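Local structure of phosphoribosylaminoimidazole carboxylase, ATPase subunit (3AX6) at residues T17-K21 against A38-D43; F50-I56 against H72-L78; A183-E189 against A284-L290; I211-R215 against V354-L358. The protein probably catalyses the ATP-dependent carboxylation of 5-aminoimidazole ribonucleotide by bicarbonate to N5-carboxyaminoimidazole ribonucleotide, a step of purine biosynthesis. One frame throughout, in Å; residues are numbered along the deposited sequence.

Overall arrangement
Interactions 1 and 2 come first along the chain, both within the preATP-grasp domain, among the helices and loops that flank its five-stranded parallel sheet, with centres about 21 Å apart. Interaction 3 lies about 21 Å from interaction 1 and about 25 Å from interaction 2, centre to centre; it sets the end of strand 174-184 against the end of helix 277-285. Interaction 4 joins strand 209-212 to helix 354-364. Interactions 3 and 4 alternate in sequence and both reach the eight-stranded antiparallel sheet, so distant parts of the chain are tied together there. Interactions 2 and 4, whose centres are about 40 Å apart, lie on opposite sides of the chain's centre. Interactions 1 and 3 also touch the second subunit of the homodimer.

Interaction 1: T17-K21 against A38-D43; sequences TLEAK and AGQVAD
K21 reaches from helix 11-22 across to the carboxylate of D43, passing the backbone of V41 on the way. Its CB points toward segment 38-43, and CG lies anti to the carbonyl carbon (chi1 -63°), which sends the chain out alongside the end of the short helix 37-41. CD then comes against the carbonyl oxygen of V41 (CD to V41 O 3.1 Å). Bends at the next two torsions carry CE past the same oxygen and turn the ammonium onto D43. NZ donates to OD2 of D43 at 2.7 Å, on the syn side and 30° out of the carboxylate plane. A weak second bond runs from NZ to D43 OD1 at 2.9 Å, so the salt bridge takes in both oxygens. OD2 also accepts from V27 N of strand 26-31, so this oxygen has a second partner. This is the Rossmann-like part of the preATP-grasp domain: helix 11-22 follows the first strand and a glycine-rich turn, and D43 leads into strand 44-47, outermost in the sheet within this chain. One turn back along helix 11-22, T17 sets its methyl CG2 3.7 Å from A42 CA, and 3.8 Å from the V41 methyl CG2. Its hydroxyl turns to G13 O instead, within its own helix. L18 crosses V41 at about a right angle, and its CD2 meets V41 CG2 at a tight 3.4 Å. V41 also packs on V41 of the second subunit.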
loop_
_atom_site.group_PDB
_atom_site.type_symbol
_atom_site.label_atom_id
_atom_site.label_comp_id
_atom_site.label_asym_id
_atom_site.label_seq_id
_atom_site.Cartn_x
_atom_site.Cartn_y
_atom_site.Cartn_z
ATOM N N THR A 17 8.727 -0.628 -7.444
ATOM C CA THR A 17 9.775 -1.113 -6.558
ATOM C C THR A 17 9.194 -1.641 -5.241
ATOM O O THR A 17 9.441 -2.797 -4.876
ATOM C CB THR A 17 10.813 0.008 -6.244
ATOM O OG1 THR A 17 11.530 0.357 -7.437
ATOM C CG2 THR A 17 11.797 -0.458 -5.184
ATOM N N LEU A 18 8.419 -0.810 -4.537
ATOM C CA LEU A 18 7.839 -1.232 -3.261
ATOM C C LEU A 18 7.024 -2.512 -3.407
ATOM O O LEU A 18 7.222 -3.462 -2.660
ATOM C CB LEU A 18 6.956 -0.136 -2.650
ATOM C CG LEU A 18 7.583 1.070 -1.936
ATOM C CD1 LEU A 18 8.642 0.621 -0.928
ATOM C CD2 LEU A 18 8.206 1.976 -2.951
ATOM N N GLU A 19 6.116 -2.549 -4.375
ATOM C CA GLU A 19 5.290 -3.737 -4.573
ATOM C C GLU A 19 6.124 -4.955 -4.903
ATOM O O GLU A 19 5.776 -6.069 -4.525
ATOM C CB GLU A 19 4.261 -3.507 -5.684
ATOM C CG GLU A 19 3.072 -2.669 -5.260
ATOM C CD GLU A 19 2.346 -3.260 -4.057
ATOM O OE1 GLU A 19 2.056 -4.481 -4.069
ATOM O OE2 GLU A 19 2.062 -2.504 -3.098
ATOM N N ALA A 20 7.228 -4.744 -5.608
ATOM C CA ALA A 20 8.098 -5.846 -5.986
ATOM C C ALA A 20 8.781 -6.419 -4.747
ATOM O O ALA A 20 8.797 -7.630 -4.537
ATOM C CB ALA A 20 9.136 -5.366 -7.001
ATOM N N LYS A 21 9.342 -5.546 -3.919
ATOM C CA LYS A 21 10.004 -6.005 -2.707
ATOM C C LYS A 21 8.985 -6.661 -1.787
ATOM O O LYS A 21 9.313 -7.593 -1.056
ATOM C CB LYS A 21 10.696 -4.839 -2.008
ATOM C CG LYS A 21 11.796 -4.229 -2.870
ATOM C CD LYS A 21 12.577 -3.137 -2.147
ATOM C CE LYS A 21 13.309 -3.687 -0.924
ATOM N NZ LYS A 21 14.181 -4.833 -1.268
ATOM N N ALA A 38 12.847 6.018 -6.579
ATOM C CA ALA A 38 12.804 4.562 -6.601
ATOM C C ALA A 38 14.061 3.944 -6.021
ATOM O O ALA A 38 13.990 2.981 -5.260
ATOM C CB ALA A 38 12.592 4.068 -8.025
ATOM N N GLY A 39 15.213 4.497 -6.388
ATOM C CA GLY A 39 16.470 3.977 -5.881
ATOM C C GLY A 39 16.558 4.013 -4.364
ATOM O O GLY A 39 17.155 3.131 -3.747
ATOM N N GLN A 40 15.961 5.033 -3.758
ATOM C CA GLN A 40 15.982 5.164 -2.308
ATOM C C GLN A 40 15.326 3.998 -1.553
ATOM O O GLN A 40 15.732 3.674 -0.435
ATOM C CB GLN A 40 15.307 6.464 -1.896
ATOM C CG GLN A 40 16.105 7.699 -2.230
ATOM C CD GLN A 40 15.457 8.951 -1.687
ATOM O OE1 GLN A 40 14.350 9.315 -2.089
ATOM N NE2 GLN A 40 16.140 9.616 -0.763
ATOM N N VAL A 41 14.318 3.374 -2.160
ATOM C CA VAL A 41 13.627 2.264 -1.516
ATOM C C VAL A 41 13.927 0.913 -2.168
ATOM O O VAL A 41 13.351 -0.116 -1.797
ATOM C CB VAL A 41 12.099 2.510 -1.486
ATOM C CG1 VAL A 41 11.810 3.779 -0.693
ATOM C CG2 VAL A 41 11.542 2.631 -2.905
ATOM N N ALA A 42 14.840 0.925 -3.135
ATOM C CA ALA A 42 15.246 -0.292 -3.824
ATOM C C ALA A 42 16.434 -0.872 -3.063
ATOM O O ALA A 42 16.821 -0.346 -2.016
ATOM C CB ALA A 42 15.641 0.023 -5.269
ATOM N N ASP A 43 17.010 -1.951 -3.578
ATOM C CA ASP A 43 18.158 -2.580 -2.930
ATOM C C ASP A 43 19.456 -1.946 -3.435
ATOM O O ASP A 43 20.419 -1.798 -2.690
ATOM C CB ASP A 43 18.160 -4.080 -3.222
ATOM C CG ASP A 43 16.975 -4.791 -2.607
ATOM O OD1 ASP A 43 17.081 -5.217 -1.435
ATOM O OD2 ASP A 43 15.934 -4.909 -3.292
#

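Interaction 2: F50-I56 against H72-L78; sequences FFDSERI and HIDVQTL
D74 N donates to F50 O at 2.7 Å, nearly along the C=O axis (174°). The CA of I73 also approaches this oxygen, in a C-H···O contact of 3.5 Å. The ring of F51 lies over the same link: its CE1 is 3.6 Å from D74 N, which sits above one face toward the rim. Further along, I56 CD1 packs on L78 CD2 at 3.6 Å. The second shell holds the turn in shape. D74 is the N-cap of helix 75-83: with CG anti to its backbone N (chi1 -172°), OD1 accepts from T77 N at 3.1 Å, from above the carboxylate plane. OD2 takes a hydrogen bond from a water that also donates to F51 O. An alanine here would leave no carboxylate, and T77 N would probably lose its capping partner and the water one of its two acceptors. D52 caps helix 53-61 likewise, through R55 N. Helices 53-61 and 75-83 thus start next to each other beyond the C-terminal ends of the parallel strands of the preATP-grasp domain, where F50 reaches I7 of strand 3-7 and L30 of strand 26-31, and I73 meets L95 of helix 92-99.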
loop_
_atom_site.group_PDB
_atom_site.type_symbol
_atom_site.label_atom_id
_atom_site.label_comp_id
_atom_site.label_asym_id
_atom_site.label_seq_id
_atom_site.Cartn_x
_atom_site.Cartn_y
_atom_site.Cartn_z
ATOM N N PHE A 50 19.261 6.832 -19.452
ATOM C CA PHE A 50 18.423 5.887 -20.171
ATOM C C PHE A 50 18.929 5.559 -21.566
ATOM O O PHE A 50 18.267 4.855 -22.325
ATOM C CB PHE A 50 16.997 6.436 -20.236
ATOM C CG PHE A 50 16.437 6.806 -18.888
ATOM C CD1 PHE A 50 15.890 8.064 -18.668
ATOM C CD2 PHE A 50 16.480 5.901 -17.829
ATOM C CE1 PHE A 50 15.395 8.411 -17.413
ATOM C CE2 PHE A 50 15.987 6.238 -16.571
ATOM C CZ PHE A 50 15.445 7.492 -16.363
ATOM N N PHE A 51 20.103 6.072 -21.908
ATOM C CA PHE A 51 20.683 5.799 -23.215
ATOM C C PHE A 51 22.136 5.390 -23.066
ATOM O O PHE A 51 22.901 5.412 -24.027
ATOM C CB PHE A 51 20.527 7.013 -24.133
ATOM C CG PHE A 51 19.154 7.131 -24.720
ATOM C CD1 PHE A 51 18.790 6.367 -25.821
ATOM C CD2 PHE A 51 18.190 7.930 -24.113
ATOM C CE1 PHE A 51 17.483 6.386 -26.308
ATOM C CE2 PHE A 51 16.877 7.960 -24.589
ATOM C CZ PHE A 51 16.522 7.184 -25.689
ATOM N N ASP A 52 22.502 5.011 -21.842
ATOM C CA ASP A 52 23.853 4.555 -21.554
ATOM C C ASP A 52 23.894 3.056 -21.830
ATOM O O ASP A 52 23.819 2.231 -20.920
ATOM C CB ASP A 52 24.225 4.818 -20.097
ATOM C CG ASP A 52 25.656 4.421 -19.784
ATOM O OD1 ASP A 52 26.097 3.353 -20.254
ATOM O OD2 ASP A 52 26.341 5.171 -19.060
ATOM N N SER A 53 24.001 2.731 -23.111
ATOM C CA SER A 53 24.052 1.362 -23.594
ATOM C C SER A 53 24.674 0.360 -22.617
ATOM O O SER A 53 23.990 -0.499 -22.061
ATOM C CB SER A 53 24.814 1.342 -24.919
ATOM O OG SER A 53 24.942 0.029 -25.425
ATOM N N GLU A 54 25.975 0.477 -22.401
ATOM C CA GLU A 54 26.675 -0.443 -21.520
ATOM C C GLU A 54 26.143 -0.517 -20.088
ATOM O O GLU A 54 26.336 -1.525 -19.411
ATOM C CB GLU A 54 28.166 -0.105 -21.514
ATOM C CG GLU A 54 28.754 -0.058 -22.914
ATOM C CD GLU A 54 30.243 0.230 -22.925
ATOM O OE1 GLU A 54 30.668 1.227 -22.292
ATOM O OE2 GLU A 54 30.984 -0.539 -23.577
ATOM N N ARG A 55 25.467 0.526 -19.622
ATOM C CA ARG A 55 24.951 0.501 -18.255
ATOM C C ARG A 55 23.621 -0.249 -18.130
ATOM O O ARG A 55 23.416 -0.986 -17.167
ATOM C CB ARG A 55 24.799 1.924 -17.714
ATOM C CG ARG A 55 25.384 2.126 -16.320
ATOM C CD ARG A 55 26.904 2.198 -16.349
ATOM N NE ARG A 55 27.509 0.937 -16.763
ATOM C CZ ARG A 55 28.775 0.808 -17.148
ATOM N NH1 ARG A 55 29.575 1.866 -17.176
ATOM N NH2 ARG A 55 29.243 -0.380 -17.512
ATOM N N ILE A 56 22.717 -0.067 -19.091
ATOM C CA ILE A 56 21.433 -0.760 -19.033
ATOM C C ILE A 56 21.728 -2.237 -19.291
ATOM O O ILE A 56 20.976 -3.125 -18.887
ATOM C CB ILE A 56 20.412 -0.215 -20.094
ATOM C CG1 ILE A 56 20.706 -0.788 -21.475
ATOM C CG2 ILE A 56 20.468 1.303 -20.160
ATOM C CD1 ILE A 56 20.039 -2.119 -21.722
ATOM N N HIS A 72 11.020 6.672 -23.058
ATOM C CA HIS A 72 12.231 7.270 -23.605
ATOM C C HIS A 72 13.458 6.557 -23.072
ATOM O O HIS A 72 14.153 7.072 -22.194
ATOM C CB HIS A 72 12.310 8.753 -23.235
ATOM C CG HIS A 72 11.094 9.536 -23.619
ATOM N ND1 HIS A 72 9.843 9.264 -23.106
ATOM C CD2 HIS A 72 10.935 10.577 -24.471
ATOM C CE1 HIS A 72 8.965 10.105 -23.627
ATOM N NE2 HIS A 72 9.603 10.911 -24.457
ATOM N N ILE A 73 13.724 5.370 -23.601
ATOM C CA ILE A 73 14.879 4.593 -23.168
ATOM C C ILE A 73 15.548 3.969 -24.379
ATOM O O ILE A 73 14.967 3.919 -25.462
ATOM C CB ILE A 73 14.470 3.473 -22.190
ATOM C CG1 ILE A 73 13.526 2.485 -22.881
ATOM C CG2 ILE A 73 13.798 4.070 -20.985
ATOM C CD1 ILE A 73 12.994 1.406 -21.956
ATOM N N ASP A 74 16.773 3.501 -24.194
ATOM C CA ASP A 74 17.511 2.874 -25.279
ATOM C C ASP A 74 16.801 1.577 -25.649
ATOM O O ASP A 74 17.182 0.492 -25.203
ATOM C CB ASP A 74 18.938 2.579 -24.829
ATOM C CG ASP A 74 19.816 2.118 -25.959
ATOM O OD1 ASP A 74 19.292 1.887 -27.070
ATOM O OD2 ASP A 74 21.032 1.978 -25.732
ATOM N N VAL A 75 15.763 1.692 -26.467
ATOM C CA VAL A 75 14.994 0.529 -26.871
ATOM C C VAL A 75 15.788 -0.441 -27.744
ATOM O O VAL A 75 15.610 -1.654 -27.650
ATOM C CB VAL A 75 13.691 0.961 -27.608
ATOM C CG1 VAL A 75 14.024 1.877 -28.771
ATOM C CG2 VAL A 75 12.933 -0.268 -28.105
ATOM N N GLN A 76 16.674 0.089 -28.584
ATOM C CA GLN A 76 17.462 -0.759 -29.474
ATOM C C GLN A 76 18.437 -1.679 -28.743
ATOM O O GLN A 76 18.610 -2.836 -29.135
ATOM C CB GLN A 76 18.207 0.092 -30.508
ATOM C CG GLN A 76 17.293 0.782 -31.532
ATOM C CD GLN A 76 16.442 -0.194 -32.343
ATOM O OE1 GLN A 76 16.961 -1.078 -33.032
ATOM N NE2 GLN A 76 15.126 -0.028 -32.270
ATOM N N THR A 77 19.076 -1.187 -27.686
ATOM C CA THR A 77 19.998 -2.040 -26.948
ATOM C C THR A 77 19.181 -3.120 -26.241
ATOM O O THR A 77 19.631 -4.257 -26.095
ATOM C CB THR A 77 20.827 -1.247 -25.903
ATOM O OG1 THR A 77 21.735 -2.136 -25.240
ATOM C CG2 THR A 77 19.930 -0.635 -24.858
ATOM N N LEU A 78 17.968 -2.770 -25.817
ATOM C CA LEU A 78 17.119 -3.739 -25.140
ATOM C C LEU A 78 16.699 -4.833 -26.103
ATOM O O LEU A 78 16.619 -6.001 -25.726
ATOM C CB LEU A 78 15.886 -3.061 -24.545
ATOM C CG LEU A 78 16.173 -2.258 -23.275
ATOM C CD1 LEU A 78 14.943 -1.458 -22.870
ATOM C CD2 LEU A 78 16.605 -3.209 -22.158
HETATM O O HOH W 1 22.411 4.611 -26.845
#

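Interaction 3: A183-E189 against A284-L290; sequences ARNEKGE and AIMNLPL
The amide of N287 meets the turn at E186 and K187 through its oxygen. K187 N lies in the carbonyl plane, on a lone pair of N287 OD1, at 3.0 Å; E186 N comes to OD1 at 2.8 Å from 42° above that plane. On its nitrogen side the amide passes the K187 chain at about a right angle, with K187 CG 3.6 Å from N287 ND2. The carboxylate of E189 is met from above its plane as well: L290 N donates almost straight to E189 OE1, at 3.0 Å. In place of N287, an alanine would remove the amide, and E186 N and K187 N would probably both lose this shared acceptor.

N287, with positive phi, is the C-prime residue of the Schellman motif that ends helix 277-285, while residues 185-189 form the turn of the hairpin between strands 174-184 and 190-198, closed by a bond from N185 N to E189 O. The helix end thus abuts the hairpin turn of the ATP-grasp sheet, with the N287 amide bonded to it. A284 CB lies 3.4 Å from R184 O. L290 slides past E189 in the opposite direction, its CD2 3.6 Å from E189 CG and near the methyl of A183. A water accepts from E186 N and donates to A284 O. Beyond the turn, E186 forms a salt bridge with K87, and K187 and P289 pack on E320 of the second subunit.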
loop_
_atom_site.group_PDB
_atom_site.type_symbol
_atom_site.label_atom_id
_atom_site.label_comp_id
_atom_site.label_asym_id
_atom_site.label_seq_id
_atom_site.Cartn_x
_atom_site.Cartn_y
_atom_site.Cartn_z
ATOM N N ALA A 183 -3.615 -6.425 -17.827
ATOM C CA ALA A 183 -2.336 -7.093 -17.651
ATOM C C ALA A 183 -2.371 -8.462 -18.302
ATOM O O ALA A 183 -3.428 -9.099 -18.383
ATOM C CB ALA A 183 -2.022 -7.230 -16.173
ATOM N N ARG A 184 -1.210 -8.912 -18.761
ATOM C CA ARG A 184 -1.105 -10.210 -19.402
ATOM C C ARG A 184 0.227 -10.875 -19.066
ATOM O O ARG A 184 1.266 -10.211 -18.997
ATOM C CB ARG A 184 -1.254 -10.055 -20.925
ATOM C CG ARG A 184 -1.163 -11.356 -21.713
ATOM C CD ARG A 184 -1.443 -11.116 -23.199
ATOM N NE ARG A 184 -1.336 -12.328 -24.021
ATOM C CZ ARG A 184 -0.192 -12.950 -24.306
ATOM N NH1 ARG A 184 0.965 -12.487 -23.841
ATOM N NH2 ARG A 184 -0.203 -14.029 -25.074
ATOM N N ASN A 185 0.155 -12.190 -18.860
ATOM C CA ASN A 185 1.279 -13.086 -18.551
ATOM C C ASN A 185 1.891 -13.581 -19.841
ATOM O O ASN A 185 1.310 -13.422 -20.907
ATOM C CB ASN A 185 0.780 -14.345 -17.843
ATOM C CG ASN A 185 0.854 -14.240 -16.371
ATOM O OD1 ASN A 185 0.424 -15.144 -15.654
ATOM N ND2 ASN A 185 1.411 -13.134 -15.887
ATOM N N GLU A 186 3.047 -14.225 -19.735
ATOM C CA GLU A 186 3.667 -14.799 -20.912
ATOM C C GLU A 186 2.886 -16.088 -21.190
ATOM O O GLU A 186 2.810 -16.548 -22.327
ATOM C CB GLU A 186 5.144 -15.101 -20.669
ATOM C CG GLU A 186 5.901 -15.421 -21.947
ATOM C CD GLU A 186 7.390 -15.170 -21.824
ATOM O OE1 GLU A 186 8.100 -15.256 -22.848
ATOM O OE2 GLU A 186 7.857 -14.882 -20.702
ATOM N N LYS A 187 2.290 -16.649 -20.137
ATOM C CA LYS A 187 1.480 -17.864 -20.242
ATOM C C LYS A 187 0.195 -17.564 -21.007
ATOM O O LYS A 187 -0.485 -18.471 -21.486
ATOM C CB LYS A 187 1.109 -18.390 -18.849
ATOM C CG LYS A 187 2.165 -19.245 -18.162
ATOM C CD LYS A 187 1.731 -19.604 -16.742
ATOM C CE LYS A 187 2.519 -20.777 -16.183
ATOM N NZ LYS A 187 3.988 -20.556 -16.238
ATOM N N GLY A 188 -0.149 -16.284 -21.098
ATOM C CA GLY A 188 -1.352 -15.901 -21.812
ATOM C C GLY A 188 -2.525 -15.509 -20.931
ATOM O O GLY A 188 -3.571 -15.108 -21.439
ATOM N N GLU A 189 -2.378 -15.629 -19.617
ATOM C CA GLU A 189 -3.471 -15.245 -18.734
ATOM C C GLU A 189 -3.681 -13.732 -18.816
ATOM O O GLU A 189 -2.711 -12.974 -18.813
ATOM C CB GLU A 189 -3.172 -15.657 -17.284
ATOM C CG GLU A 189 -4.074 -14.953 -16.278
ATOM C CD GLU A 189 -4.033 -15.549 -14.879
ATOM O OE1 GLU A 189 -2.934 -15.891 -14.397
ATOM O OE2 GLU A 189 -5.112 -15.654 -14.255
ATOM N N ALA A 284 2.631 -10.060 -13.621
ATOM C CA ALA A 284 2.698 -10.324 -15.047
ATOM C C ALA A 284 4.109 -10.497 -15.598
ATOM O O ALA A 284 4.365 -11.425 -16.369
ATOM C CB ALA A 284 1.960 -9.235 -15.816
ATOM N N ILE A 285 5.035 -9.626 -15.216
ATOM C CA ILE A 285 6.384 -9.761 -15.754
ATOM C C ILE A 285 7.135 -10.949 -15.153
ATOM O O ILE A 285 8.140 -11.397 -15.711
ATOM C CB ILE A 285 7.214 -8.476 -15.566
ATOM C CG1 ILE A 285 7.569 -8.278 -14.092
ATOM C CG2 ILE A 285 6.438 -7.287 -16.108
ATOM C CD1 ILE A 285 8.481 -7.081 -13.847
HETATM N N MSE A 286 6.652 -11.455 -14.020
HETATM C CA MSE A 286 7.282 -12.614 -13.387
HETATM C C MSE A 286 6.528 -13.890 -13.775
HETATM O O MSE A 286 6.769 -14.957 -13.217
HETATM C CB MSE A 286 7.293 -12.471 -11.857
HETATM C CG MSE A 286 8.101 -11.298 -11.320
HETATM SE SE MSE A 286 9.868 -11.181 -12.085
HETATM C CE MSE A 286 10.578 -12.839 -11.450
ATOM N N ASN A 287 5.611 -13.762 -14.730
ATOM C CA ASN A 287 4.812 -14.885 -15.214
ATOM C C ASN A 287 4.197 -15.689 -14.072
ATOM O O ASN A 287 4.275 -16.918 -14.043
ATOM C CB ASN A 287 5.663 -15.792 -16.109
ATOM C CG ASN A 287 4.839 -16.493 -17.186
ATOM O OD1 ASN A 287 3.814 -15.984 -17.629
ATOM N ND2 ASN A 287 5.300 -17.656 -17.621
ATOM N N LEU A 288 3.596 -14.971 -13.129
ATOM C CA LEU A 288 2.927 -15.558 -11.977
ATOM C C LEU A 288 1.426 -15.369 -12.188
ATOM O O LEU A 288 1.011 -14.554 -13.018
ATOM C CB LEU A 288 3.342 -14.826 -10.701
ATOM C CG LEU A 288 4.804 -14.920 -10.275
ATOM C CD1 LEU A 288 5.118 -13.856 -9.248
ATOM C CD2 LEU A 288 5.058 -16.306 -9.715
ATOM N N PRO A 289 0.592 -16.135 -11.458
ATOM C CA PRO A 289 -0.859 -15.994 -11.608
ATOM C C PRO A 289 -1.270 -14.552 -11.305
ATOM O O PRO A 289 -0.823 -13.953 -10.319
ATOM C CB PRO A 289 -1.404 -16.988 -10.587
ATOM C CG PRO A 289 -0.389 -18.088 -10.638
ATOM C CD PRO A 289 0.925 -17.334 -10.664
ATOM N N LEU A 290 -2.104 -13.991 -12.168
ATOM C CA LEU A 290 -2.558 -12.610 -12.007
ATOM C C LEU A 290 -3.579 -12.462 -10.881
ATOM O O LEU A 290 -4.320 -13.395 -10.578
ATOM C CB LEU A 290 -3.144 -12.109 -13.332
ATOM C CG LEU A 290 -2.182 -11.465 -14.340
ATOM C CD1 LEU A 290 -0.807 -12.079 -14.235
ATOM C CD2 LEU A 290 -2.744 -11.597 -15.753
HETATM O O HOH W 2 5.244 -13.444 -18.014
HETATM O O HOH W 3 5.924 -19.209 -13.871
HETATM O O HOH W 4 -4.924 -16.214 -11.774
#

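Interaction 4: I211-R215 against V354-L358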
loop_
_atom_site.group_PDB
_atom_site.type_symbol
_atom_site.label_atom_id
_atom_site.label_comp_id
_atom_site.label_asym_id
_atom_site.label_seq_id
_atom_site.Cartn_x
_atom_site.Cartn_y
_atom_site.Cartn_z
ATOM N N ILE A 211 -12.431 8.902 -13.008
ATOM C CA ILE A 211 -13.650 8.444 -12.355
ATOM C C ILE A 211 -13.771 6.941 -12.556
ATOM O O ILE A 211 -13.815 6.461 -13.686
ATOM C CB ILE A 211 -14.913 9.110 -12.949
ATOM C CG1 ILE A 211 -14.861 10.631 -12.759
ATOM C CG2 ILE A 211 -16.152 8.545 -12.270
ATOM C CD1 ILE A 211 -15.957 11.386 -13.501
ATOM N N ALA A 212 -13.829 6.201 -11.458
ATOM C CA ALA A 212 -13.935 4.747 -11.521
ATOM C C ALA A 212 -15.171 4.269 -10.775
ATOM O O ALA A 212 -15.322 4.543 -9.586
ATOM C CB ALA A 212 -12.682 4.108 -10.909
ATOM N N PRO A 213 -16.081 3.561 -11.463
ATOM C CA PRO A 213 -16.005 3.203 -12.882
ATOM C C PRO A 213 -16.606 4.309 -13.751
ATOM O O PRO A 213 -17.387 5.133 -13.271
ATOM C CB PRO A 213 -16.813 1.912 -12.952
ATOM C CG PRO A 213 -17.888 2.156 -11.935
ATOM C CD PRO A 213 -17.117 2.763 -10.779
ATOM N N ALA A 214 -16.233 4.326 -15.024
ATOM C CA ALA A 214 -16.735 5.341 -15.943
ATOM C C ALA A 214 -18.258 5.369 -15.898
ATOM O O ALA A 214 -18.904 4.330 -15.757
ATOM C CB ALA A 214 -16.255 5.050 -17.358
ATOM N N ARG A 215 -18.831 6.563 -16.000
ATOM C CA ARG A 215 -20.279 6.690 -15.976
ATOM C C ARG A 215 -20.789 6.547 -17.401
ATOM O O ARG A 215 -21.118 7.532 -18.065
ATOM C CB ARG A 215 -20.683 8.039 -15.394
ATOM C CG ARG A 215 -20.023 8.308 -14.063
ATOM C CD ARG A 215 -19.232 9.575 -14.145
ATOM N NE ARG A 215 -19.973 10.679 -13.570
ATOM C CZ ARG A 215 -19.835 11.942 -13.944
ATOM N NH1 ARG A 215 -18.979 12.268 -14.908
ATOM N NH2 ARG A 215 -20.546 12.879 -13.339
ATOM N N VAL A 354 -20.586 6.953 -6.734
ATOM C CA VAL A 354 -19.621 7.641 -7.582
ATOM C C VAL A 354 -19.862 9.141 -7.715
ATOM O O VAL A 354 -18.910 9.914 -7.815
ATOM C CB VAL A 354 -19.554 6.992 -8.996
ATOM C CG1 VAL A 354 -20.853 7.218 -9.753
ATOM C CG2 VAL A 354 -18.372 7.543 -9.765
ATOM N N GLU A 355 -21.119 9.567 -7.713
ATOM C CA GLU A 355 -21.401 10.992 -7.828
ATOM C C GLU A 355 -21.015 11.745 -6.549
ATOM O O GLU A 355 -20.653 12.919 -6.599
ATOM C CB GLU A 355 -22.871 11.216 -8.178
ATOM C CG GLU A 355 -23.222 10.749 -9.590
ATOM C CD GLU A 355 -22.483 11.525 -10.674
ATOM O OE1 GLU A 355 -22.471 11.067 -11.834
ATOM O OE2 GLU A 355 -21.921 12.598 -10.371
ATOM N N ARG A 356 -21.087 11.077 -5.404
ATOM C CA ARG A 356 -20.692 11.715 -4.155
ATOM C C ARG A 356 -19.172 11.734 -4.127
ATOM O O ARG A 356 -18.558 12.648 -3.583
ATOM C CB ARG A 356 -21.191 10.935 -2.940
ATOM C CG ARG A 356 -22.639 11.161 -2.584
ATOM C CD ARG A 356 -22.790 11.142 -1.070
ATOM N NE ARG A 356 -22.139 9.978 -0.467
ATOM C CZ ARG A 356 -21.919 9.836 0.838
ATOM N NH1 ARG A 356 -22.297 10.786 1.682
ATOM N NH2 ARG A 356 -21.321 8.743 1.303
ATOM N N ALA A 357 -18.563 10.708 -4.706
ATOM C CA ALA A 357 -17.112 10.653 -4.743
ATOM C C ALA A 357 -16.623 11.846 -5.558
ATOM O O ALA A 357 -15.744 12.587 -5.121
ATOM C CB ALA A 357 -16.643 9.346 -5.372
ATOM N N LEU A 358 -17.213 12.037 -6.736
ATOM C CA LEU A 358 -16.836 13.139 -7.612
ATOM C C LEU A 358 -17.096 14.491 -6.952
ATOM O O LEU A 358 -16.296 15.422 -7.082
ATOM C CB LEU A 358 -17.609 13.058 -8.930
ATOM C CG LEU A 358 -17.402 14.207 -9.922
ATOM C CD1 LEU A 358 -15.942 14.266 -10.353
ATOM C CD2 LEU A 358 -18.321 14.004 -11.134
#
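OE1 of E355 is gripped by two nitrogens of R215, side-on. NH2 donates to OE1 at 3.0 Å, on its syn lone pair, and NE at 3.1 Å, from above the carboxylate plane. Both bonds lie close to the guanidinium plane, but that plane and the carboxylate are turned 46° apart, and E355 OE2 gains just a weak 3.3 Å bond from NH2. The R215 chain is bent at chi2 (122°) and chi3 (99°), which folds the group round to present its edge to E355. L358 CD2 lies over one face, 3.3 Å from R215 NH2. NH1 is taken by E197 of strand 190-198 in a second salt bridge, so two carboxylates, of E355 and E197, share the guanidinium and probably balance its charge.

Next to it the contact is apolar. I211 CG2 meets V354 CG2 at 3.5 Å, a tight fit in which the two side chains cross at about a right angle, and I211 CD1 comes to L358 CD2 at 4.2 Å. The chain then turns through the cis peptide before P213 and brings R215 beside the helix. I211 pairs by backbone bonds with E197 and A212 with A299, the latter entering strand 299-305. Helix 354-364, from the C-terminal domain, packs with V354 and L358 against a strand of the ATP-grasp domain, where the antiparallel sheet runs on from strand 209-212 of the ATP-grasp domain to strand 299-305 of the C-terminal domain.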